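Side-chain contacts in hybrid kinase (Caulobacter vibrioides, PDB 6QRL), which probably phosphorylates itself on histidine with ATP as a hybrid sensor kinase and binds the second messenger cyclic di-GMP through the receiver-like domain described here: residues 51-56 against 108-113; 9-12 against 17-20; 57-62 against 82-87. One frame throughout, in Å; residues are numbered along the deposited sequence.

Contact 1: residues 51-56 against 108-113; sequences VLLIDA and AQVLQA. With C2E (9,9'-[(2R,3R,3aS,5S,7aR,9R,10R,10aS,12S,14aR)-3,5,10,12-tetrahydroxy-5,12-dioxidooctahydro-2H,7H-difuro[3,2-d:3',2'-j][1,3,7,9,2,8]tetraoxadiphosphacyclododecine-2,9-diyl]bis(2-amino-1,9-dihydro-6H-purin-6-one)), chain C.
V51 and L53 of strand 51-55 press their branches against V110 in the last turn of helix 103-111 and A113 just beyond it; the side-chain contacts between the two segments are all apolar, and no hydrogen bond crosses. V51 faces both partners. With CG1 anti to the backbone N (chi1 174°), its two methyls fork toward the helix end: CG1 meets A113 CB at 3.9 Å, while CG2 reaches V110 CG1 at 4.1 Å. L53 comes in from the neighbouring stretch of strand, its end bending nearer the helix than its CB does, and crosses the V110 side chain at about a right angle, with L53 CD1 4.1 Å from V110 CG2. The methyls of V110 are thus divided between the two strand residues. Branched valines suit the middle of the interface because they offer two methyls close to the backbone; alanine suits the place just past the helix, where its one methyl fits against both branches of V51.

Backbone atoms add a second kind of contact. V110 O lies 3.9 Å from V51 CG2, and the same oxygen accepts a weak hydrogen bond from A113 N, while A113 O accepts one from R72 NH1.

One polar side chain of the helix, Q109, turns to the ligand instead. It bends at chi2 (-57°), which brings its amide up to a guanine of cyclic di-GMP, with Q109 NE2 3.4 Å from C2E N1. The end of the helix therefore does two jobs: the hydrophobic effect and dispersion hold V110, with A113 just after it, to the sheet, while Q109 lines the nucleotide pocket.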
loop_
_atom_site.group_PDB
_atom_site.type_symbol
_atom_site.label_atom_id
_atom_site.label_comp_id
_atom_site.label_asym_id
_atom_site.label_seq_id
_atom_site.Cartn_x
_atom_site.Cartn_y
_atom_site.Cartn_z
ATOM N N VAL A 51 2.208 4.937 -4.742
ATOM C CA VAL A 51 1.309 4.564 -3.609
ATOM C C VAL A 51 1.748 3.184 -3.121
ATOM O O VAL A 51 1.972 2.316 -3.989
ATOM C CB VAL A 51 -0.164 4.570 -4.043
ATOM C CG1 VAL A 51 -1.079 4.050 -2.952
ATOM C CG2 VAL A 51 -0.582 5.954 -4.496
ATOM N N LEU A 52 1.838 2.979 -1.812
ATOM C CA LEU A 52 2.336 1.722 -1.190
ATOM C C LEU A 52 1.159 0.874 -0.710
ATOM O O LEU A 52 0.411 1.348 0.158
ATOM C CB LEU A 52 3.266 2.073 -0.026
ATOM C CG LEU A 52 4.371 3.082 -0.337
ATOM C CD1 LEU A 52 5.173 3.425 0.917
ATOM C CD2 LEU A 52 5.295 2.547 -1.424
ATOM N N LEU A 53 0.942 -0.292 -1.318
ATOM C CA LEU A 53 -0.012 -1.299 -0.801
ATOM C C LEU A 53 0.801 -2.181 0.159
ATOM O O LEU A 53 1.774 -2.815 -0.284
ATOM C CB LEU A 53 -0.614 -2.114 -1.944
ATOM C CG LEU A 53 -1.828 -1.570 -2.686
ATOM C CD1 LEU A 53 -2.038 -0.073 -2.549
ATOM C CD2 LEU A 53 -1.796 -2.005 -4.137
ATOM N N ILE A 54 0.458 -2.145 1.443
ATOM C CA ILE A 54 1.226 -2.821 2.520
ATOM C C ILE A 54 0.340 -3.900 3.124
ATOM O O ILE A 54 -0.666 -3.535 3.743
ATOM C CB ILE A 54 1.720 -1.809 3.558
ATOM C CG1 ILE A 54 2.626 -0.764 2.900
ATOM C CG2 ILE A 54 2.440 -2.507 4.704
ATOM C CD1 ILE A 54 3.089 0.339 3.846
ATOM N N ASP A 55 0.743 -5.158 2.970
ATOM C CA ASP A 55 0.075 -6.359 3.529
ATOM C C ASP A 55 0.152 -6.329 5.057
ATOM O O ASP A 55 1.256 -6.267 5.577
ATOM C CB ASP A 55 0.708 -7.621 2.934
ATOM C CG ASP A 55 -0.111 -8.891 3.109
ATOM O OD1 ASP A 55 -1.020 -8.884 3.974
ATOM O OD2 ASP A 55 0.197 -9.913 2.402
ATOM N N ALA A 56 -0.989 -6.373 5.760
ATOM C CA ALA A 56 -1.031 -6.466 7.242
ATOM C C ALA A 56 -0.315 -7.731 7.740
ATOM O O ALA A 56 -0.005 -7.801 8.945
ATOM C CB ALA A 56 -2.442 -6.431 7.773
ATOM N N ALA A 108 -9.817 2.523 -6.792
ATOM C CA ALA A 108 -10.402 3.625 -6.000
ATOM C C ALA A 108 -9.437 4.010 -4.870
ATOM O O ALA A 108 -9.191 5.199 -4.732
ATOM C CB ALA A 108 -11.765 3.240 -5.475
ATOM N N GLN A 109 -8.852 3.064 -4.112
ATOM C CA GLN A 109 -8.003 3.445 -2.947
ATOM C C GLN A 109 -6.655 4.027 -3.415
ATOM O O GLN A 109 -6.120 4.900 -2.724
ATOM C CB GLN A 109 -7.819 2.274 -1.994
ATOM C CG GLN A 109 -9.096 1.916 -1.241
ATOM C CD GLN A 109 -9.670 3.067 -0.452
ATOM O OE1 GLN A 109 -8.947 3.750 0.278
ATOM N NE2 GLN A 109 -10.975 3.290 -0.602
ATOM N N VAL A 110 -6.136 3.596 -4.561
ATOM C CA VAL A 110 -4.895 4.176 -5.139
ATOM C C VAL A 110 -5.187 5.596 -5.642
ATOM O O VAL A 110 -4.380 6.502 -5.327
ATOM C CB VAL A 110 -4.338 3.261 -6.242
ATOM C CG1 VAL A 110 -3.201 3.944 -6.979
ATOM C CG2 VAL A 110 -3.890 1.914 -5.656
ATOM N N LEU A 111 -6.295 5.800 -6.364
ATOM C CA LEU A 111 -6.642 7.150 -6.908
ATOM C C LEU A 111 -6.875 8.158 -5.777
ATOM O O LEU A 111 -6.506 9.323 -5.979
ATOM C CB LEU A 111 -7.880 7.080 -7.806
ATOM C CG LEU A 111 -7.675 6.338 -9.125
ATOM C CD1 LEU A 111 -8.868 6.549 -10.061
ATOM C CD2 LEU A 111 -6.381 6.766 -9.823
ATOM N N GLN A 112 -7.426 7.736 -4.636
ATOM C CA GLN A 112 -7.854 8.644 -3.539
ATOM C C GLN A 112 -6.802 8.722 -2.433
ATOM O O GLN A 112 -7.082 9.396 -1.439
ATOM C CB GLN A 112 -9.163 8.150 -2.910
ATOM C CG GLN A 112 -10.335 8.098 -3.888
ATOM C CD GLN A 112 -11.511 7.313 -3.341
ATOM O OE1 GLN A 112 -11.561 6.944 -2.159
ATOM N NE2 GLN A 112 -12.473 7.040 -4.205
ATOM N N ALA A 113 -5.685 7.997 -2.545
ATOM C CA ALA A 113 -4.706 7.787 -1.449
ATOM C C ALA A 113 -4.133 9.139 -0.978
ATOM O O ALA A 113 -3.744 9.967 -1.843
ATOM C CB ALA A 113 -3.592 6.900 -1.902
HETATM P P1 C2E C . -16.798 -2.255 3.692
HETATM O O2P C2E C . -15.346 -2.676 3.725
HETATM O O1P C2E C . -17.527 -2.005 4.977
HETATM O "O5'" C2E C . -16.806 -0.851 2.920
HETATM C "C5'" C2E C . -18.000 -0.067 2.949
HETATM C "C4'" C2E C . -17.731 1.183 2.166
HETATM O "O4'" C2E C . -16.768 1.993 2.867
HETATM C "C3'" C2E C . -17.098 0.957 0.803
HETATM O "O3'" C2E C . -18.176 0.624 -0.089
HETATM C "C2'" C2E C . -16.383 2.301 0.542
HETATM O "O2'" C2E C . -17.124 3.137 -0.322
HETATM C "C1'" C2E C . -16.227 2.910 1.942
HETATM N N9 C2E C . -14.855 3.154 2.387
HETATM C C8 C2E C . -14.457 4.178 3.214
HETATM N N7 C2E C . -13.184 4.121 3.526
HETATM C C5 C2E C . -12.717 2.980 2.889
HETATM C C6 C2E C . -11.421 2.415 2.866
HETATM O O6 C2E C . -10.407 2.795 3.455
HETATM N N1 C2E C . -11.381 1.246 2.108
HETATM C C2 C2E C . -12.444 0.695 1.433
HETATM N N2 C2E C . -12.200 -0.440 0.759
HETATM N N3 C2E C . -13.671 1.224 1.447
HETATM C C4 C2E C . -13.737 2.363 2.189
HETATM P P11 C2E C . -17.833 -0.421 -1.256
HETATM O O21 C2E C . -16.507 0.014 -1.807
HETATM O O11 C2E C . -19.021 -0.506 -2.169
HETATM O O5A C2E C . -17.705 -1.837 -0.517
HETATM C C5A C2E C . -18.885 -2.567 -0.064
HETATM C C4A C2E C . -18.446 -3.851 0.596
HETATM O O4A C2E C . -17.972 -4.774 -0.415
HETATM C C3A C2E C . -17.279 -3.740 1.573
HETATM O O3A C2E C . -17.749 -3.252 2.838
HETATM C C2A C2E C . -16.760 -5.175 1.582
HETATM O O2A C2E C . -17.469 -6.130 2.331
HETATM C C1A C2E C . -16.922 -5.567 0.113
HETATM N N91 C2E C . -15.705 -5.298 -0.630
HETATM C C81 C2E C . -15.360 -4.082 -1.160
HETATM N N71 C2E C . -14.178 -4.079 -1.728
HETATM C C51 C2E C . -13.721 -5.377 -1.548
HETATM C C61 C2E C . -12.505 -5.961 -1.966
HETATM O O61 C2E C . -11.547 -5.403 -2.520
HETATM N N11 C2E C . -12.446 -7.309 -1.601
HETATM C C21 C2E C . -13.430 -8.004 -0.936
HETATM N N21 C2E C . -13.174 -9.303 -0.712
HETATM N N31 C2E C . -14.565 -7.452 -0.517
HETATM C C41 C2E C . -14.653 -6.146 -0.871
#

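Contact 2: residues 9-12 against 17-20; sequences VAIA and IVRA
The first strand and first helix of the receiver fold meet here, within the beta-alpha-beta unit made of strand 8-12, helix 16-28 and strand 32-36. I11, the one deeply buried residue among those that touch, carries the contact from the strand side. A chi1 of 173° swings CG1 away from the backbone N and sends the longer branch out to the helix, where I11 CG1 comes to 4.1 Å from R19 CA. The chain then turns at chi2 (67°), and the terminal I11 CD1 lies 4.3 Å from V18 CG1. The other branch, I11 CG2, rests 3.9 Å from R19 O, so isoleucine's two arms rest against the helix backbone at R19 and cover a carbonyl, a CA and a valine methyl together. A beta-branched residue suits this position, since it favours the extended strand and spreads its bulk over the helix in two branches.

V18 also leans on D55, the predicted phosphoacceptor, and its backbone N is held by N15 OD1 in the first turn. R19 contributes mainly its backbone, through CA and O; the charged end leads away from I11, and NH1 donates to S13 O in the loop linking strand and helix. T22, one turn further along, continues the cover over I11, and L53 flanks it within the sheet.

No hydrogen bond joins the two segments, so their docking depends on shape and on the burial of methyl groups. Arginine suits the edge of this core because its charged end can turn from the isoleucine to the polar loop.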
loop_
_atom_site.group_PDB
_atom_site.type_symbol
_atom_site.label_atom_id
_atom_site.label_comp_id
_atom_site.label_asym_id
_atom_site.label_seq_id
_atom_site.Cartn_x
_atom_site.Cartn_y
_atom_site.Cartn_z
ATOM N N VAL A 9 2.529 2.032 -8.353
ATOM C CA VAL A 9 1.954 1.360 -7.151
ATOM C C VAL A 9 2.914 0.251 -6.728
ATOM O O VAL A 9 3.168 -0.648 -7.569
ATOM C CB VAL A 9 0.557 0.780 -7.426
ATOM C CG1 VAL A 9 -0.066 0.276 -6.135
ATOM C CG2 VAL A 9 -0.360 1.756 -8.162
ATOM N N ALA A 10 3.414 0.311 -5.499
ATOM C CA ALA A 10 4.216 -0.761 -4.847
ATOM C C ALA A 10 3.298 -1.734 -4.107
ATOM O O ALA A 10 2.238 -1.290 -3.571
ATOM C CB ALA A 10 5.225 -0.147 -3.910
ATOM N N ILE A 11 3.671 -3.010 -4.066
ATOM C CA ILE A 11 3.013 -4.045 -3.207
ATOM C C ILE A 11 4.102 -4.646 -2.318
ATOM O O ILE A 11 5.020 -5.249 -2.849
ATOM C CB ILE A 11 2.222 -5.101 -4.015
ATOM C CG1 ILE A 11 1.722 -6.232 -3.119
ATOM C CG2 ILE A 11 2.998 -5.642 -5.217
ATOM C CD1 ILE A 11 0.669 -5.767 -2.120
ATOM N N ALA A 12 4.067 -4.323 -1.030
ATOM C CA ALA A 12 4.923 -4.912 0.024
ATOM C C ALA A 12 4.173 -6.072 0.675
ATOM O O ALA A 12 3.166 -5.857 1.373
ATOM C CB ALA A 12 5.287 -3.863 1.026
ATOM N N ILE A 17 2.165 -15.173 -3.739
ATOM C CA ILE A 17 0.871 -15.207 -4.475
ATOM C C ILE A 17 0.239 -13.813 -4.391
ATOM O O ILE A 17 -0.255 -13.334 -5.400
ATOM C CB ILE A 17 -0.042 -16.319 -3.893
ATOM C CG1 ILE A 17 0.473 -17.706 -4.273
ATOM C CG2 ILE A 17 -1.503 -16.131 -4.289
ATOM C CD1 ILE A 17 0.174 -18.765 -3.222
ATOM N N VAL A 18 0.257 -13.169 -3.230
ATOM C CA VAL A 18 -0.325 -11.804 -3.092
ATOM C C VAL A 18 0.516 -10.832 -3.925
ATOM O O VAL A 18 -0.072 -9.960 -4.589
ATOM C CB VAL A 18 -0.399 -11.369 -1.617
ATOM C CG1 VAL A 18 -0.592 -9.872 -1.477
ATOM C CG2 VAL A 18 -1.474 -12.152 -0.888
ATOM N N ARG A 19 1.849 -10.914 -3.881
ATOM C CA ARG A 19 2.669 -9.934 -4.668
ATOM C C ARG A 19 2.330 -10.098 -6.158
ATOM O O ARG A 19 2.132 -9.101 -6.786
ATOM C CB ARG A 19 4.187 -10.114 -4.536
ATOM C CG ARG A 19 4.765 -9.861 -3.153
ATOM C CD ARG A 19 6.291 -9.787 -3.208
ATOM N NE ARG A 19 6.906 -11.062 -3.554
ATOM C CZ ARG A 19 7.242 -12.027 -2.706
ATOM N NH1 ARG A 19 6.996 -11.936 -1.404
ATOM N NH2 ARG A 19 7.791 -13.123 -3.192
ATOM N N ALA A 20 2.286 -11.327 -6.691
ATOM C CA ALA A 20 2.063 -11.587 -8.136
ATOM C C ALA A 20 0.631 -11.200 -8.539
ATOM O O ALA A 20 0.486 -10.531 -9.579
ATOM C CB ALA A 20 2.364 -13.026 -8.471
#

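Contact 3: residues 57-62 against 82-87; sequences ALSGPR and RDRIDR. With C2E (9,9'-[(2R,3R,3aS,5S,7aR,9R,10R,10aS,12S,14aR)-3,5,10,12-tetrahydroxy-5,12-dioxidooctahydro-2H,7H-difuro[3,2-d:3',2'-j][1,3,7,9,2,8]tetraoxadiphosphacyclododecine-2,9-diyl]bis(2-amino-1,9-dihydro-6H-purin-6-one)), chain C; SO4 (sulfate ion), chain D.
R87 reaches across to the loop as a straight arm: a chi1 of 179° starts it directly away from its own backbone N, and the chain stays extended to NE, so the guanidinium arrives at the carbonyl of R62. R87 NH1 donates to R62 O at 3.0 Å, with an N-H...O angle of 151°. The oxygen lies close to the guanidinium plane, whereas the donor is tilted 25° from the carbonyl plane. R87 NH2 meanwhile turns toward a water 3.1 Å away, which in turn donates to sulfate O1.

R84, also extended, runs out in roughly the same direction as R87 but meets S59. R84 NH2 approaches S59 OG at its guanidinium edge, 3.5 Å away, and a water bridges them, donating to S59 OG at 2.7 Å and accepting from R84 NH2. The serine hydroxyl is also tied to A56 O, which fixes it near the turn. Arginines suit this surface, where the nearest CA atoms of the two segments, R62 CA and R84 CA, are 10.9 Å apart, because they are long and still offer several N-H groups at the end.

R62, bent at chi2 and chi3, curls beside the sulfate, probably a crystallisation ion. R62 N donates to sulfate O2 at 3.1 Å, and A64 N binds the same anion.

The 57-62 loop follows strand 51-55 and leads toward strand 73-77, while segment 82-87 passes from a 3-10 turn into helix 85-91. R82, earlier in that turn, lies against Y96 and I98 of strand 95-98 and belongs to the cyclic di-GMP site.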
loop_
_atom_site.group_PDB
_atom_site.type_symbol
_atom_site.label_atom_id
_atom_site.label_comp_id
_atom_site.label_asym_id
_atom_site.label_seq_id
_atom_site.Cartn_x
_atom_site.Cartn_y
_atom_site.Cartn_z
ATOM N N ALA A 57 -0.060 -8.723 6.891
ATOM C CA ALA A 57 0.840 -9.842 7.242
ATOM C C ALA A 57 2.208 -9.328 7.735
ATOM O O ALA A 57 2.871 -10.082 8.439
ATOM C CB ALA A 57 0.994 -10.749 6.053
ATOM N N LEU A 58 2.616 -8.099 7.398
ATOM C CA LEU A 58 3.907 -7.516 7.859
ATOM C C LEU A 58 3.818 -6.923 9.265
ATOM O O LEU A 58 4.864 -6.507 9.742
ATOM C CB LEU A 58 4.366 -6.421 6.897
ATOM C CG LEU A 58 4.747 -6.936 5.514
ATOM C CD1 LEU A 58 4.859 -5.794 4.518
ATOM C CD2 LEU A 58 6.026 -7.730 5.586
ATOM N N SER A 59 2.639 -6.855 9.878
ATOM C CA SER A 59 2.446 -6.331 11.255
ATOM C C SER A 59 3.325 -7.132 12.227
ATOM O O SER A 59 3.595 -8.304 11.936
ATOM C CB SER A 59 0.993 -6.434 11.667
ATOM O OG SER A 59 0.142 -5.769 10.720
ATOM N N GLY A 60 3.713 -6.521 13.350
ATOM C CA GLY A 60 4.254 -7.217 14.526
ATOM C C GLY A 60 3.220 -8.155 15.150
ATOM O O GLY A 60 2.046 -8.143 14.774
ATOM N N PRO A 61 3.635 -9.043 16.083
ATOM C CA PRO A 61 2.720 -10.026 16.671
ATOM C C PRO A 61 1.464 -9.400 17.307
ATOM O O PRO A 61 0.418 -10.003 17.258
ATOM C CB PRO A 61 3.589 -10.719 17.727
ATOM C CG PRO A 61 4.984 -10.588 17.155
ATOM C CD PRO A 61 5.024 -9.200 16.536
ATOM N N ARG A 62 1.619 -8.208 17.890
ATOM C CA ARG A 62 0.540 -7.439 18.560
ATOM C C ARG A 62 -0.148 -6.481 17.569
ATOM O O ARG A 62 -1.036 -5.736 18.013
ATOM C CB ARG A 62 1.139 -6.665 19.738
ATOM C CG ARG A 62 1.406 -7.503 20.985
ATOM C CD ARG A 62 0.917 -6.765 22.221
ATOM N NE ARG A 62 1.926 -6.382 23.216
ATOM C CZ ARG A 62 2.912 -5.486 23.066
ATOM N NH1 ARG A 62 3.110 -4.858 21.922
ATOM N NH2 ARG A 62 3.730 -5.245 24.079
ATOM N N ARG A 82 -10.778 -6.197 10.465
ATOM C CA ARG A 82 -11.464 -4.882 10.342
ATOM C C ARG A 82 -11.432 -4.143 11.676
ATOM O O ARG A 82 -11.445 -2.914 11.643
ATOM C CB ARG A 82 -12.890 -5.061 9.821
ATOM C CG ARG A 82 -12.906 -5.490 8.362
ATOM C CD ARG A 82 -14.263 -6.062 8.010
ATOM N NE ARG A 82 -14.848 -5.065 7.155
ATOM C CZ ARG A 82 -15.216 -5.267 5.900
ATOM N NH1 ARG A 82 -15.187 -6.471 5.346
ATOM N NH2 ARG A 82 -15.700 -4.252 5.219
ATOM N N ASP A 83 -11.337 -4.855 12.797
ATOM C CA ASP A 83 -11.249 -4.234 14.150
ATOM C C ASP A 83 -10.003 -3.343 14.236
ATOM O O ASP A 83 -9.991 -2.491 15.104
ATOM C CB ASP A 83 -11.280 -5.274 15.282
ATOM C CG ASP A 83 -10.246 -6.406 15.227
ATOM O OD1 ASP A 83 -9.447 -6.480 14.272
ATOM O OD2 ASP A 83 -10.272 -7.242 16.153
ATOM N N ARG A 84 -9.019 -3.489 13.346
ATOM C CA ARG A 84 -7.773 -2.682 13.374
ATOM C C ARG A 84 -7.896 -1.368 12.605
ATOM O O ARG A 84 -6.945 -0.577 12.649
ATOM C CB ARG A 84 -6.623 -3.478 12.769
ATOM C CG ARG A 84 -6.322 -4.767 13.516
ATOM C CD ARG A 84 -5.018 -5.273 12.935
ATOM N NE ARG A 84 -4.852 -6.683 13.222
ATOM C CZ ARG A 84 -3.833 -7.424 12.781
ATOM N NH1 ARG A 84 -3.789 -8.708 13.110
ATOM N NH2 ARG A 84 -2.911 -6.906 11.975
ATOM N N ILE A 85 -8.994 -1.119 11.912
ATOM C CA ILE A 85 -9.086 0.060 11.000
ATOM C C ILE A 85 -8.760 1.353 11.778
ATOM O O ILE A 85 -7.903 2.102 11.308
ATOM C CB ILE A 85 -10.447 0.066 10.278
ATOM C CG1 ILE A 85 -10.455 -1.024 9.194
ATOM C CG2 ILE A 85 -10.768 1.443 9.721
ATOM C CD1 ILE A 85 -11.839 -1.418 8.682
ATOM N N ASP A 86 -9.324 1.581 12.955
ATOM C CA ASP A 86 -9.108 2.874 13.673
ATOM C C ASP A 86 -7.620 3.044 14.015
ATOM O O ASP A 86 -7.063 4.113 13.754
ATOM C CB ASP A 86 -10.017 3.006 14.895
ATOM C CG ASP A 86 -11.500 3.163 14.551
ATOM O OD1 ASP A 86 -11.808 3.622 13.415
ATOM O OD2 ASP A 86 -12.349 2.827 15.418
ATOM N N ARG A 87 -6.966 2.020 14.536
ATOM C CA ARG A 87 -5.531 2.065 14.878
ATOM C C ARG A 87 -4.677 2.341 13.633
ATOM O O ARG A 87 -3.727 3.121 13.724
ATOM C CB ARG A 87 -5.127 0.724 15.485
ATOM C CG ARG A 87 -3.650 0.649 15.842
ATOM C CD ARG A 87 -3.327 -0.673 16.522
ATOM N NE ARG A 87 -1.915 -0.696 16.901
ATOM C CZ ARG A 87 -1.296 -1.752 17.428
ATOM N NH1 ARG A 87 -1.948 -2.893 17.604
ATOM N NH2 ARG A 87 -0.010 -1.671 17.728
HETATM P P1 C2E C . -16.798 -2.255 3.692
HETATM O O2P C2E C . -15.346 -2.676 3.725
HETATM O O1P C2E C . -17.527 -2.005 4.977
HETATM O "O5'" C2E C . -16.806 -0.851 2.920
HETATM C "C5'" C2E C . -18.000 -0.067 2.949
HETATM C "C4'" C2E C . -17.731 1.183 2.166
HETATM O "O4'" C2E C . -16.768 1.993 2.867
HETATM C "C3'" C2E C . -17.098 0.957 0.803
HETATM O "O3'" C2E C . -18.176 0.624 -0.089
HETATM C "C2'" C2E C . -16.383 2.301 0.542
HETATM O "O2'" C2E C . -17.124 3.137 -0.322
HETATM C "C1'" C2E C . -16.227 2.910 1.942
HETATM N N9 C2E C . -14.855 3.154 2.387
HETATM C C8 C2E C . -14.457 4.178 3.214
HETATM N N7 C2E C . -13.184 4.121 3.526
HETATM C C5 C2E C . -12.717 2.980 2.889
HETATM C C6 C2E C . -11.421 2.415 2.866
HETATM O O6 C2E C . -10.407 2.795 3.455
HETATM N N1 C2E C . -11.381 1.246 2.108
HETATM C C2 C2E C . -12.444 0.695 1.433
HETATM N N2 C2E C . -12.200 -0.440 0.759
HETATM N N3 C2E C . -13.671 1.224 1.447
HETATM C C4 C2E C . -13.737 2.363 2.189
HETATM P P11 C2E C . -17.833 -0.421 -1.256
HETATM O O21 C2E C . -16.507 0.014 -1.807
HETATM O O11 C2E C . -19.021 -0.506 -2.169
HETATM O O5A C2E C . -17.705 -1.837 -0.517
HETATM C C5A C2E C . -18.885 -2.567 -0.064
HETATM C C4A C2E C . -18.446 -3.851 0.596
HETATM O O4A C2E C . -17.972 -4.774 -0.415
HETATM C C3A C2E C . -17.279 -3.740 1.573
HETATM O O3A C2E C . -17.749 -3.252 2.838
HETATM C C2A C2E C . -16.760 -5.175 1.582
HETATM O O2A C2E C . -17.469 -6.130 2.331
HETATM C C1A C2E C . -16.922 -5.567 0.113
HETATM N N91 C2E C . -15.705 -5.298 -0.630
HETATM C C81 C2E C . -15.360 -4.082 -1.160
HETATM N N71 C2E C . -14.178 -4.079 -1.728
HETATM C C51 C2E C . -13.721 -5.377 -1.548
HETATM C C61 C2E C . -12.505 -5.961 -1.966
HETATM O O61 C2E C . -11.547 -5.403 -2.520
HETATM N N11 C2E C . -12.446 -7.309 -1.601
HETATM C C21 C2E C . -13.430 -8.004 -0.936
HETATM N N21 C2E C . -13.174 -9.303 -0.712
HETATM N N31 C2E C . -14.565 -7.452 -0.517
HETATM C C41 C2E C . -14.653 -6.146 -0.871
HETATM S S SO4 D . 4.256 -5.635 17.952
HETATM O O1 SO4 D . 4.231 -4.518 18.859
HETATM O O2 SO4 D . 4.308 -6.866 18.705
HETATM O O3 SO4 D . 3.042 -5.624 17.167
HETATM O O4 SO4 D . 5.415 -5.541 17.099
HETATM O O HOH W 1 -2.235 -4.624 11.391
HETATM O O HOH W 2 1.799 -3.525 19.489
#

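How the contacts relate
Contacts 1 and 2 pack helices onto neighbouring strands of one parallel sheet: strands 51-55 and 8-12 are joined by backbone hydrogen bonds, and L53 CD2 packs on V9 CG1 between them. Contact 1 is fully buried, contact 2 partly so; contact 1 depends on valine, leucine and alanine methyls, contact 2 on an isoleucine laid against valine and helix backbone, neither with a hydrogen bond between its segments. Contact 3 lies at the surface beyond the end of strand 51-55, and there arginines, waters and a backbone carbonyl replace methyls. It still touches the other two: L58 packs on A12, and A56 lies near R84. Contacts 1 and 3 each contribute a cyclic di-GMP pocket residue, Q109 and R82 respectively.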